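Local coordinates for protein probable ribosomal RNA small subunit methyltransferase (Thermus thermophilus, PDB 3DMH) that methylates the N2 amino group of a guanosine in 16S ribosomal RNA, using S-adenosylmethionine as the methyl donor, at residues Asp51-Val56 with Val106-Ala111; Leu91-Glu96 with Asp264-Leu269; Arg113-Val118 with Glu146-Glu151; Pro183-Ala188 with His202-Phe207. All blocks are in the same frame, centred on the assembly; numbering follows the deposited sequence.

Contact 1 of 4, residues Asp51-Val56 with Val106-Ala111; sequences DLNPGV and VLALPA
Leu52 and Asn53 fasten the loop after strand 48-51 to strand 102-108 by two direct hydrogen bonds. Leu52 N gives a straight bond to Val106 O (3.0 Å), the last rung of the parallel pairing in which Asp51 lies beside Val106. The amide of Asn53 extends that grip: ND2 donates to Ala108 O at 2.8 Å, with the acceptor in the amide plane while the nitrogen sits above the carbonyl plane. With CG anti to the backbone N (chi1 -178°), the amide is carried out to where the strand ends, and its OD1 accepts from Arg113. The two strands are the first and fourth of a seven-stranded sheet in order 3-2-1-4-5-7-6, the methyltransferase variant of the Rossmann-like fold, here in the half of the chain that does not hold the cofactor. Asp51 shapes the turn from within: its OD1 accepts from Asn53 N (3.0 Å), an Asx turn, and OD2 is taken by Ser60. A water bridges the segments, donating to Asp51 OD1 and more weakly to Asn53 O while accepting from Ala108 N at 2.9 Å. Apolar contact is slight: Leu107 CD1 lies 3.9 Å from Leu52 CB and also approaches Asn53 CB, whereas Pro110 CB borders Asn53 ND2.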
# COMPACT_ATOMS: atom_id res chain seq x y z
N ASP A 51 -13.30 -9.90 6.84
CA ASP A 51 -11.93 -10.15 6.35
C ASP A 51 -11.13 -8.86 6.49
O ASP A 51 -11.49 -7.85 5.88
CB ASP A 51 -11.98 -10.58 4.88
CG ASP A 51 -10.65 -11.05 4.35
OD1 ASP A 51 -9.58 -10.65 4.85
OD2 ASP A 51 -10.69 -11.81 3.35
N LEU A 52 -10.07 -8.89 7.29
CA LEU A 52 -9.28 -7.68 7.60
C LEU A 52 -8.10 -7.43 6.66
O LEU A 52 -7.40 -6.43 6.81
CB LEU A 52 -8.78 -7.71 9.06
CG LEU A 52 -9.87 -7.53 10.09
CD1 LEU A 52 -9.26 -7.69 11.49
CD2 LEU A 52 -10.53 -6.16 9.96
N ASN A 53 -7.86 -8.34 5.72
CA ASN A 53 -6.73 -8.16 4.78
C ASN A 53 -7.03 -8.97 3.53
O ASN A 53 -6.34 -9.95 3.24
CB ASN A 53 -5.40 -8.60 5.41
CG ASN A 53 -4.21 -8.39 4.48
OD1 ASN A 53 -4.24 -7.54 3.57
ND2 ASN A 53 -3.15 -9.17 4.68
N PRO A 54 -8.11 -8.59 2.82
CA PRO A 54 -8.60 -9.52 1.78
C PRO A 54 -7.77 -9.61 0.51
O PRO A 54 -7.78 -10.67 -0.12
CB PRO A 54 -9.98 -8.97 1.42
CG PRO A 54 -9.89 -7.51 1.76
CD PRO A 54 -8.98 -7.41 2.98
N GLY A 55 -7.07 -8.55 0.14
CA GLY A 55 -6.47 -8.52 -1.22
C GLY A 55 -7.58 -8.74 -2.24
O GLY A 55 -8.65 -8.15 -2.13
N VAL A 56 -7.33 -9.60 -3.22
CA VAL A 56 -8.35 -9.89 -4.25
C VAL A 56 -9.50 -10.76 -3.73
O VAL A 56 -10.50 -11.01 -4.44
CB VAL A 56 -7.73 -10.49 -5.56
CG1 VAL A 56 -6.74 -9.50 -6.19
CG2 VAL A 56 -7.07 -11.80 -5.25
N VAL A 106 -11.37 -13.22 9.43
CA VAL A 106 -10.30 -13.83 8.65
C VAL A 106 -9.16 -12.82 8.53
O VAL A 106 -9.37 -11.68 8.13
CB VAL A 106 -10.80 -14.24 7.25
CG1 VAL A 106 -9.63 -14.79 6.43
CG2 VAL A 106 -11.91 -15.33 7.40
N LEU A 107 -7.95 -13.23 8.91
CA LEU A 107 -6.79 -12.33 8.82
C LEU A 107 -5.57 -13.07 8.31
O LEU A 107 -4.94 -13.87 9.04
CB LEU A 107 -6.50 -11.66 10.18
CG LEU A 107 -5.24 -10.81 10.29
CD1 LEU A 107 -5.34 -9.60 9.36
CD2 LEU A 107 -5.09 -10.34 11.71
N ALA A 108 -5.26 -12.86 7.03
CA ALA A 108 -3.93 -13.16 6.51
C ALA A 108 -2.99 -12.11 7.11
O ALA A 108 -3.18 -10.91 6.91
CB ALA A 108 -3.93 -13.10 4.98
N LEU A 109 -2.00 -12.55 7.88
CA LEU A 109 -1.09 -11.62 8.55
C LEU A 109 -0.39 -10.70 7.57
O LEU A 109 0.31 -11.18 6.66
CB LEU A 109 -0.05 -12.39 9.34
CG LEU A 109 -0.64 -12.98 10.61
CD1 LEU A 109 0.22 -14.18 11.09
CD2 LEU A 109 -0.73 -11.92 11.67
N PRO A 110 -0.57 -9.37 7.74
CA PRO A 110 0.09 -8.40 6.85
C PRO A 110 1.54 -8.17 7.29
O PRO A 110 1.92 -7.03 7.60
CB PRO A 110 -0.78 -7.14 7.02
CG PRO A 110 -1.28 -7.23 8.45
CD PRO A 110 -1.46 -8.72 8.73
N ALA A 111 2.33 -9.24 7.31
CA ALA A 111 3.66 -9.21 7.93
C ALA A 111 4.59 -8.21 7.25
O ALA A 111 5.47 -7.62 7.91
CB ALA A 111 4.27 -10.60 7.91
O HOH W 1 -7.16 -11.96 5.09

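Contact 2 of 4, residues Leu91-Glu96 with Asp264-Leu269; sequences LALPWE and DLASVL
Leu93 packs against Leu265, Ala266 and Leu269 at the N-terminal end of helix 265-277, and the contact is van der Waals packing, with no hydrogen bond between the segments. Its CD1 reaches Leu269 CD1 tip to tip at 3.6 Å, while CD2 rests against Ala266, 3.8 Å from CB and equally near CA. Leu265 crosses Leu93 at about a right angle; its side chain runs out trans from its N (chi1 -178°), which brings CD2 to the backbone of the other segment, 3.6 Å from Ala92 N. The packing joins two Rossmann-like halves of the chain: Leu91-Glu96 runs on from edge strand 90-91 of the first sheet, and the helix belongs to the S-adenosylmethionine-binding half, directly after the strand that ends in Glu262, a cofactor ligand. Polar bonds lie within each segment. Glu96 folds back so that OE1 accepts from Leu93 N at 2.9 Å, from above the carboxylate plane. Asp264 is the N-cap of the helix: OD2 takes both Ser267 N (3.0 Å) and Ser267 OG (2.8 Å), the hydroxyl along its anti lone pair, and OD1 receives a weak bond from Ala266 N. Leu93 CB also lies over one face of the Trp95 ring, toward its rim.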
# COMPACT_ATOMS: atom_id res chain seq x y z
N LEU A 91 -13.24 0.64 1.67
CA LEU A 91 -11.96 1.31 1.77
C LEU A 91 -11.78 1.65 3.25
O LEU A 91 -12.38 2.61 3.76
CB LEU A 91 -12.02 2.57 0.91
CG LEU A 91 -12.21 2.32 -0.59
CD1 LEU A 91 -12.86 3.57 -1.19
CD2 LEU A 91 -10.87 1.98 -1.26
N ALA A 92 -10.97 0.86 3.93
CA ALA A 92 -10.94 0.96 5.39
C ALA A 92 -9.69 0.36 5.99
O ALA A 92 -9.15 -0.60 5.46
CB ALA A 92 -12.17 0.29 5.98
N LEU A 93 -9.23 0.96 7.08
CA LEU A 93 -8.17 0.39 7.87
C LEU A 93 -8.72 -0.75 8.72
O LEU A 93 -9.90 -0.74 9.10
CB LEU A 93 -7.62 1.47 8.80
CG LEU A 93 -7.15 2.75 8.10
CD1 LEU A 93 -6.98 3.85 9.14
CD2 LEU A 93 -5.86 2.50 7.35
N PRO A 94 -7.86 -1.73 9.06
CA PRO A 94 -8.35 -2.87 9.82
C PRO A 94 -8.98 -2.45 11.13
O PRO A 94 -10.01 -2.99 11.54
CB PRO A 94 -7.07 -3.70 10.07
CG PRO A 94 -6.12 -3.31 9.00
CD PRO A 94 -6.45 -1.87 8.64
N TRP A 95 -8.37 -1.44 11.78
CA TRP A 95 -8.86 -0.96 13.06
C TRP A 95 -10.08 -0.03 12.99
O TRP A 95 -10.53 0.52 14.02
CB TRP A 95 -7.74 -0.31 13.87
CG TRP A 95 -7.00 0.74 13.12
CD1 TRP A 95 -7.32 2.06 13.05
CD2 TRP A 95 -5.81 0.57 12.33
NE1 TRP A 95 -6.40 2.74 12.28
CE2 TRP A 95 -5.47 1.84 11.82
CE3 TRP A 95 -5.01 -0.54 12.01
CZ2 TRP A 95 -4.34 2.05 11.01
CZ3 TRP A 95 -3.88 -0.34 11.20
CH2 TRP A 95 -3.56 0.94 10.70
N GLU A 96 -10.62 0.13 11.79
CA GLU A 96 -11.90 0.82 11.63
C GLU A 96 -13.06 -0.16 11.75
O GLU A 96 -14.22 0.25 11.64
CB GLU A 96 -11.95 1.62 10.32
CG GLU A 96 -11.05 2.86 10.37
CD GLU A 96 -11.00 3.65 9.07
OE1 GLU A 96 -11.10 3.01 8.00
OE2 GLU A 96 -10.87 4.89 9.15
N ASP A 264 -2.12 2.97 -0.94
CA ASP A 264 -2.37 2.51 0.42
C ASP A 264 -3.11 3.56 1.25
O ASP A 264 -2.59 4.65 1.45
CB ASP A 264 -1.04 2.14 1.11
CG ASP A 264 -1.21 1.96 2.60
OD1 ASP A 264 -2.14 1.27 2.98
OD2 ASP A 264 -0.40 2.53 3.38
N LEU A 265 -4.31 3.23 1.71
CA LEU A 265 -5.10 4.14 2.53
C LEU A 265 -4.37 4.68 3.75
O LEU A 265 -4.50 5.86 4.08
CB LEU A 265 -6.39 3.45 3.00
CG LEU A 265 -7.35 4.28 3.84
CD1 LEU A 265 -7.81 5.51 3.07
CD2 LEU A 265 -8.53 3.44 4.24
N ALA A 266 -3.63 3.82 4.45
CA ALA A 266 -2.92 4.29 5.67
C ALA A 266 -1.94 5.41 5.29
O ALA A 266 -1.80 6.41 6.00
CB ALA A 266 -2.20 3.13 6.35
N SER A 267 -1.29 5.26 4.14
CA SER A 267 -0.35 6.25 3.65
C SER A 267 -1.05 7.54 3.20
O SER A 267 -0.57 8.64 3.48
CB SER A 267 0.48 5.67 2.51
OG SER A 267 1.36 4.66 3.03
N VAL A 268 -2.20 7.41 2.54
CA VAL A 268 -2.99 8.59 2.15
C VAL A 268 -3.35 9.41 3.39
O VAL A 268 -3.18 10.65 3.41
CB VAL A 268 -4.27 8.18 1.43
CG1 VAL A 268 -5.21 9.37 1.21
CG2 VAL A 268 -3.93 7.54 0.10
N LEU A 269 -3.85 8.74 4.43
CA LEU A 269 -4.25 9.45 5.66
C LEU A 269 -3.05 10.09 6.34
O LEU A 269 -3.15 11.18 6.91
CB LEU A 269 -4.93 8.51 6.64
CG LEU A 269 -6.26 7.92 6.12
CD1 LEU A 269 -6.76 6.81 7.02
CD2 LEU A 269 -7.34 9.00 5.97

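Contact 3 of 4, residues Arg113-Val118 with Glu146-Glu151; sequences RGTAYV and ERYFKE. With SO4 (sulfate ion), chain C.
Val118 presses a single methyl almost squarely onto the ring of Tyr148: CG1 stands 3.4 Å from the ring centroid and 14° off the normal, a CH-pi contact over the middle of one face. The contact joins helices 115-128 and 145-156 of the first Rossmann-like half, where they follow parallel strands 102-108 and 133-140 respectively. The valine crosses the ring at about a right angle. Its CG1 lies opposite the backbone N across the CA-CB bond (chi1 174°), which points this methyl at the aromatic face, while CG2 reaches the phenol end at CZ and OH. Leu109 packs against Val118 from the loop before the helix.

At the ring's edge, near its plane, Thr115 CA comes 3.5 Å from Tyr148 OH. Arg147 leaves the same helix beside the tyrosine, and NH2 makes a weak hydrogen bond to Tyr148 OH (3.1 Å). That nitrogen also lies near Thr115 OG1, with the threonine at the edge of the guanidinium group.

Gly114 occupies the N-cap of helix 115-128, at backbone angles that suit glycine, and Val118 N bonds back to its carbonyl. Just ahead, Arg113 turns away from Tyr148 toward a sulfate ion, probably from the crystallisation liquor, which Gly112 N also binds. Tyr117 CE2 lies over one face of the guanidinium, toward its rim. Two nearly straight bonds along the guanidinium edge hold the anion: Arg113 NE to sulfate O2 at 2.9 Å and Arg113 NH2 to sulfate O1 at 3.0 Å.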
# COMPACT_ATOMS: atom_id res chain seq x y z
N ARG A 113 4.02 -5.32 6.23
CA ARG A 113 3.81 -3.98 6.76
C ARG A 113 4.35 -3.76 8.19
O ARG A 113 4.26 -2.65 8.73
CB ARG A 113 2.33 -3.60 6.62
CG ARG A 113 1.99 -3.15 5.19
CD ARG A 113 0.50 -3.07 4.99
NE ARG A 113 -0.06 -4.36 4.58
CZ ARG A 113 -1.32 -4.55 4.20
NH1 ARG A 113 -2.19 -3.56 4.16
NH2 ARG A 113 -1.71 -5.76 3.83
N GLY A 114 4.93 -4.80 8.79
CA GLY A 114 5.64 -4.65 10.08
C GLY A 114 4.84 -4.91 11.34
O GLY A 114 3.61 -5.03 11.31
N THR A 115 5.55 -4.98 12.47
CA THR A 115 4.96 -5.37 13.75
C THR A 115 3.79 -4.51 14.22
O THR A 115 2.78 -5.04 14.67
CB THR A 115 6.04 -5.38 14.85
OG1 THR A 115 7.04 -6.34 14.49
CG2 THR A 115 5.45 -5.75 16.22
N ALA A 116 3.93 -3.18 14.11
CA ALA A 116 2.90 -2.26 14.58
C ALA A 116 1.61 -2.47 13.80
O ALA A 116 0.52 -2.51 14.39
CB ALA A 116 3.37 -0.82 14.44
N TYR A 117 1.73 -2.59 12.49
CA TYR A 117 0.55 -2.78 11.65
C TYR A 117 -0.14 -4.11 11.93
O TYR A 117 -1.37 -4.19 12.01
CB TYR A 117 0.93 -2.69 10.17
CG TYR A 117 -0.28 -2.56 9.28
CD1 TYR A 117 -0.80 -1.30 9.00
CD2 TYR A 117 -0.91 -3.68 8.75
CE1 TYR A 117 -1.92 -1.15 8.21
CE2 TYR A 117 -2.03 -3.54 7.95
CZ TYR A 117 -2.52 -2.26 7.66
OH TYR A 117 -3.64 -2.11 6.89
N VAL A 118 0.67 -5.15 12.11
CA VAL A 118 0.13 -6.48 12.44
C VAL A 118 -0.56 -6.40 13.80
O VAL A 118 -1.66 -6.93 13.97
CB VAL A 118 1.22 -7.60 12.42
CG1 VAL A 118 0.63 -8.93 12.90
CG2 VAL A 118 1.84 -7.76 11.03
N GLU A 146 4.77 -17.48 14.24
CA GLU A 146 4.74 -18.01 15.61
C GLU A 146 4.58 -16.89 16.63
O GLU A 146 3.79 -17.02 17.56
CB GLU A 146 5.94 -18.92 15.90
CG GLU A 146 5.87 -20.28 15.18
CD GLU A 146 4.58 -21.09 15.44
OE1 GLU A 146 3.93 -20.92 16.50
OE2 GLU A 146 4.24 -21.93 14.58
N ARG A 147 5.29 -15.78 16.42
CA ARG A 147 5.18 -14.61 17.29
C ARG A 147 3.77 -14.01 17.28
O ARG A 147 3.21 -13.71 18.34
CB ARG A 147 6.27 -13.57 16.95
CG ARG A 147 5.98 -12.11 17.34
CD ARG A 147 7.21 -11.19 17.16
NE ARG A 147 7.22 -10.38 15.95
CZ ARG A 147 7.81 -10.73 14.81
NH1 ARG A 147 8.43 -11.90 14.72
NH2 ARG A 147 7.79 -9.92 13.77
N TYR A 148 3.19 -13.87 16.08
CA TYR A 148 1.88 -13.26 15.96
C TYR A 148 0.77 -14.17 16.47
O TYR A 148 -0.19 -13.70 17.08
CB TYR A 148 1.63 -12.81 14.52
CG TYR A 148 2.58 -11.72 14.06
CD1 TYR A 148 2.81 -10.58 14.84
CD2 TYR A 148 3.22 -11.81 12.81
CE1 TYR A 148 3.68 -9.55 14.38
CE2 TYR A 148 4.08 -10.80 12.36
CZ TYR A 148 4.30 -9.67 13.15
OH TYR A 148 5.15 -8.66 12.70
N PHE A 149 0.92 -15.47 16.22
CA PHE A 149 -0.02 -16.49 16.72
C PHE A 149 0.00 -16.54 18.25
O PHE A 149 -1.05 -16.67 18.89
CB PHE A 149 0.32 -17.85 16.12
CG PHE A 149 -0.59 -18.98 16.57
CD1 PHE A 149 -1.95 -18.76 16.83
CD2 PHE A 149 -0.08 -20.27 16.69
CE1 PHE A 149 -2.78 -19.81 17.23
CE2 PHE A 149 -0.90 -21.33 17.09
CZ PHE A 149 -2.26 -21.10 17.36
N LYS A 150 1.19 -16.43 18.84
CA LYS A 150 1.32 -16.36 20.30
C LYS A 150 0.59 -15.14 20.87
O LYS A 150 -0.10 -15.23 21.89
CB LYS A 150 2.80 -16.35 20.70
CG LYS A 150 3.05 -16.39 22.20
CD LYS A 150 4.51 -16.66 22.52
CE LYS A 150 4.72 -16.74 24.02
NZ LYS A 150 6.00 -17.42 24.37
N GLU A 151 0.73 -14.00 20.18
CA GLU A 151 0.05 -12.77 20.57
C GLU A 151 -1.47 -12.89 20.40
O GLU A 151 -2.24 -12.46 21.28
CB GLU A 151 0.63 -11.56 19.83
CG GLU A 151 -0.03 -10.19 20.13
CD GLU A 151 0.04 -9.75 21.60
OE1 GLU A 151 0.84 -10.31 22.38
OE2 GLU A 151 -0.73 -8.84 21.97
S SO4 C . 1.55 -7.73 3.38
O1 SO4 C . 0.11 -8.06 3.37
O2 SO4 C . 1.81 -6.48 4.08
O3 SO4 C . 2.28 -8.80 4.09
O4 SO4 C . 2.00 -7.65 1.99

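Contact 4 of 4, residues Pro183-Ala188 with His202-Phe207; sequences PSLWRA and HLPGVF. With SAM (S-adenosylmethionine), chain D.
Arg187 and His202 pair their backbones in both directions, with Arg187 N to His202 O at 3.0 Å and His202 N to Arg187 O at 2.9 Å. This antiparallel hydrogen-bonded pair closes the open end of the two-stranded hairpin 187-193/196-202, which leads from the first half of the chain into the cofactor-binding half. Beside it, Leu203 pushes CD2 over one face of the Trp186 indole, 3.5 Å from the centroid of the five-membered ring and 17° off its normal, a CH-pi contact. The two side chains meet at a slant, and Leu203 CG also approaches CZ2 of the six-membered ring. Leu185 adds its CB against the same Leu203 methyl and leans CD2 toward Pro204 CG.

A water spans the place where the strands part, donating to Leu185 O and His202 O. The His202 side chain takes the crowded position between backbone N and carbonyl carbon (chi1 62°), which sets one face of the imidazole over Arg187 O; ND1 donates to Leu203 O at 3.2 Å, from above the carbonyl plane, and NE2 is hydrogen-bonded to Gly210 N. Arg187 bends at chi2, and NH1 donates to Trp186 O at 2.9 Å.

Farther out, Lys273 of helix 265-277 makes a cation-pi contact with Trp186, and Ser270 of that helix bonds Leu203 N. A type II turn from Leu203 to Val206, with Gly205 at positive phi, then carries the chain to the S-adenosylmethionine pocket. There one face of the Phe207 ring receives the sulfonium group, with SD 3.4 Å from Phe207 CD2 and the methyl carbon CE over the ring centre.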
# COMPACT_ATOMS: atom_id res chain seq x y z
N PRO A 183 -4.06 -0.03 20.30
CA PRO A 183 -2.81 0.64 20.66
C PRO A 183 -2.77 2.03 20.03
O PRO A 183 -3.58 2.33 19.14
CB PRO A 183 -1.73 -0.26 20.05
CG PRO A 183 -2.43 -1.49 19.53
CD PRO A 183 -3.86 -1.13 19.34
N SER A 184 -1.89 2.89 20.53
CA SER A 184 -1.64 4.19 19.92
C SER A 184 -1.10 3.94 18.53
O SER A 184 -0.21 3.12 18.34
CB SER A 184 -0.62 4.96 20.75
OG SER A 184 -0.63 6.33 20.39
N LEU A 185 -1.65 4.66 17.54
CA LEU A 185 -1.35 4.34 16.15
C LEU A 185 -0.50 5.38 15.43
O LEU A 185 0.25 5.05 14.51
CB LEU A 185 -2.66 4.16 15.38
CG LEU A 185 -3.55 3.02 15.85
CD1 LEU A 185 -4.97 3.24 15.36
CD2 LEU A 185 -3.00 1.67 15.39
N TRP A 186 -0.64 6.63 15.83
CA TRP A 186 0.06 7.70 15.15
C TRP A 186 1.45 7.93 15.70
O TRP A 186 1.65 7.95 16.92
CB TRP A 186 -0.75 8.97 15.21
CG TRP A 186 -1.91 9.01 14.27
CD1 TRP A 186 -3.21 8.72 14.57
CD2 TRP A 186 -1.89 9.37 12.88
NE1 TRP A 186 -4.00 8.87 13.45
CE2 TRP A 186 -3.21 9.27 12.40
CE3 TRP A 186 -0.87 9.77 12.00
CZ2 TRP A 186 -3.55 9.56 11.08
CZ3 TRP A 186 -1.21 10.05 10.68
CH2 TRP A 186 -2.54 9.95 10.23
N ARG A 187 2.39 8.12 14.79
CA ARG A 187 3.74 8.55 15.12
C ARG A 187 4.07 9.82 14.36
O ARG A 187 3.51 10.09 13.30
CB ARG A 187 4.77 7.45 14.81
CG ARG A 187 4.59 6.14 15.60
CD ARG A 187 4.64 6.33 17.12
NE ARG A 187 4.41 5.08 17.84
CZ ARG A 187 3.26 4.72 18.41
NH1 ARG A 187 2.20 5.53 18.39
NH2 ARG A 187 3.17 3.56 19.04
N ALA A 188 4.97 10.62 14.92
CA ALA A 188 5.45 11.82 14.24
C ALA A 188 6.96 11.90 14.40
O ALA A 188 7.51 11.40 15.39
CB ALA A 188 4.79 13.06 14.83
N HIS A 202 2.51 9.78 10.57
CA HIS A 202 2.08 8.57 9.88
C HIS A 202 1.52 7.49 10.78
O HIS A 202 1.82 7.40 11.98
CB HIS A 202 3.21 8.02 9.00
CG HIS A 202 4.43 7.62 9.76
ND1 HIS A 202 4.48 6.47 10.52
CD2 HIS A 202 5.64 8.21 9.89
CE1 HIS A 202 5.67 6.37 11.08
NE2 HIS A 202 6.39 7.41 10.71
N LEU A 203 0.67 6.67 10.16
CA LEU A 203 0.12 5.48 10.76
C LEU A 203 1.08 4.30 10.55
O LEU A 203 2.11 4.45 9.86
CB LEU A 203 -1.25 5.17 10.13
CG LEU A 203 -2.37 6.17 10.46
CD1 LEU A 203 -3.51 5.99 9.46
CD2 LEU A 203 -2.89 5.95 11.87
N PRO A 204 0.77 3.14 11.17
CA PRO A 204 1.66 2.00 10.97
C PRO A 204 1.68 1.49 9.53
O PRO A 204 0.68 1.63 8.80
CB PRO A 204 1.07 0.91 11.88
CG PRO A 204 0.21 1.62 12.87
CD PRO A 204 -0.32 2.83 12.12
N GLY A 205 2.82 0.93 9.14
CA GLY A 205 2.92 0.15 7.90
C GLY A 205 3.43 0.93 6.70
O GLY A 205 3.69 0.36 5.63
N VAL A 206 3.53 2.25 6.86
CA VAL A 206 3.98 3.10 5.75
C VAL A 206 5.43 2.82 5.39
O VAL A 206 6.21 2.30 6.22
CB VAL A 206 3.82 4.62 6.09
CG1 VAL A 206 2.37 4.93 6.42
CG2 VAL A 206 4.76 5.01 7.24
N PHE A 207 5.78 3.14 4.14
CA PHE A 207 7.19 3.04 3.75
C PHE A 207 8.01 4.05 4.54
O PHE A 207 7.63 5.22 4.67
CB PHE A 207 7.34 3.33 2.25
CG PHE A 207 8.77 3.39 1.80
CD1 PHE A 207 9.49 2.22 1.64
CD2 PHE A 207 9.39 4.62 1.53
CE1 PHE A 207 10.83 2.27 1.22
CE2 PHE A 207 10.72 4.68 1.11
CZ PHE A 207 11.43 3.49 0.96
N SAM D . 7.18 8.96 -1.98
CA SAM D . 7.36 8.36 -0.61
C SAM D . 8.77 8.63 -0.14
O SAM D . 9.56 9.04 -0.99
OXT SAM D . 9.07 8.40 1.04
CB SAM D . 7.13 6.84 -0.63
CG SAM D . 8.05 6.04 -1.56
SD SAM D . 7.77 4.25 -1.40
CE SAM D . 9.34 3.58 -2.00
C5' SAM D . 6.67 3.81 -2.78
C4' SAM D . 5.22 4.19 -2.52
O4' SAM D . 4.50 3.68 -3.63
C3' SAM D . 4.61 3.59 -1.24
O3' SAM D . 4.05 4.59 -0.40
C2' SAM D . 3.56 2.61 -1.78
O2' SAM D . 2.45 2.40 -0.94
C1' SAM D . 3.24 3.30 -3.11
N9 SAM D . 2.56 2.41 -4.02
C8 SAM D . 2.68 1.03 -4.16
N7 SAM D . 1.87 0.61 -5.16
C5 SAM D . 1.22 1.72 -5.66
C6 SAM D . 0.24 1.90 -6.65
N6 SAM D . -0.26 0.87 -7.33
N1 SAM D . -0.19 3.18 -6.88
C2 SAM D . 0.28 4.26 -6.17
N3 SAM D . 1.21 4.10 -5.14
C4 SAM D . 1.66 2.84 -4.93
O HOH W 2 2.74 4.88 13.13

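How the contacts relate
Contacts 1 and 3 lie in the first half of the chain, where Asn53 OD1 of contact 1 meets Arg113 NH2 of contact 3 at 3.1 Å, close to the sulfate. Contacts 2 and 4 sit where the halves meet, centres about 11 Å apart, with Trp95 NE1 3.4 Å from Leu185 CD1. Tyr117 of contact 3 touches all three other contacts: Pro110 of contact 1, Pro94 and Trp95 of contact 2, and Pro204 and Gly205 of contact 4, with Tyr117 CD1 3.3 Å from Pro204 O. Phe207 brings contact 4 to S-adenosylmethionine directly; the side chain of Ala266 in contact 2 is about 9 Å from the cofactor, and that of Asn53 about 13 Å.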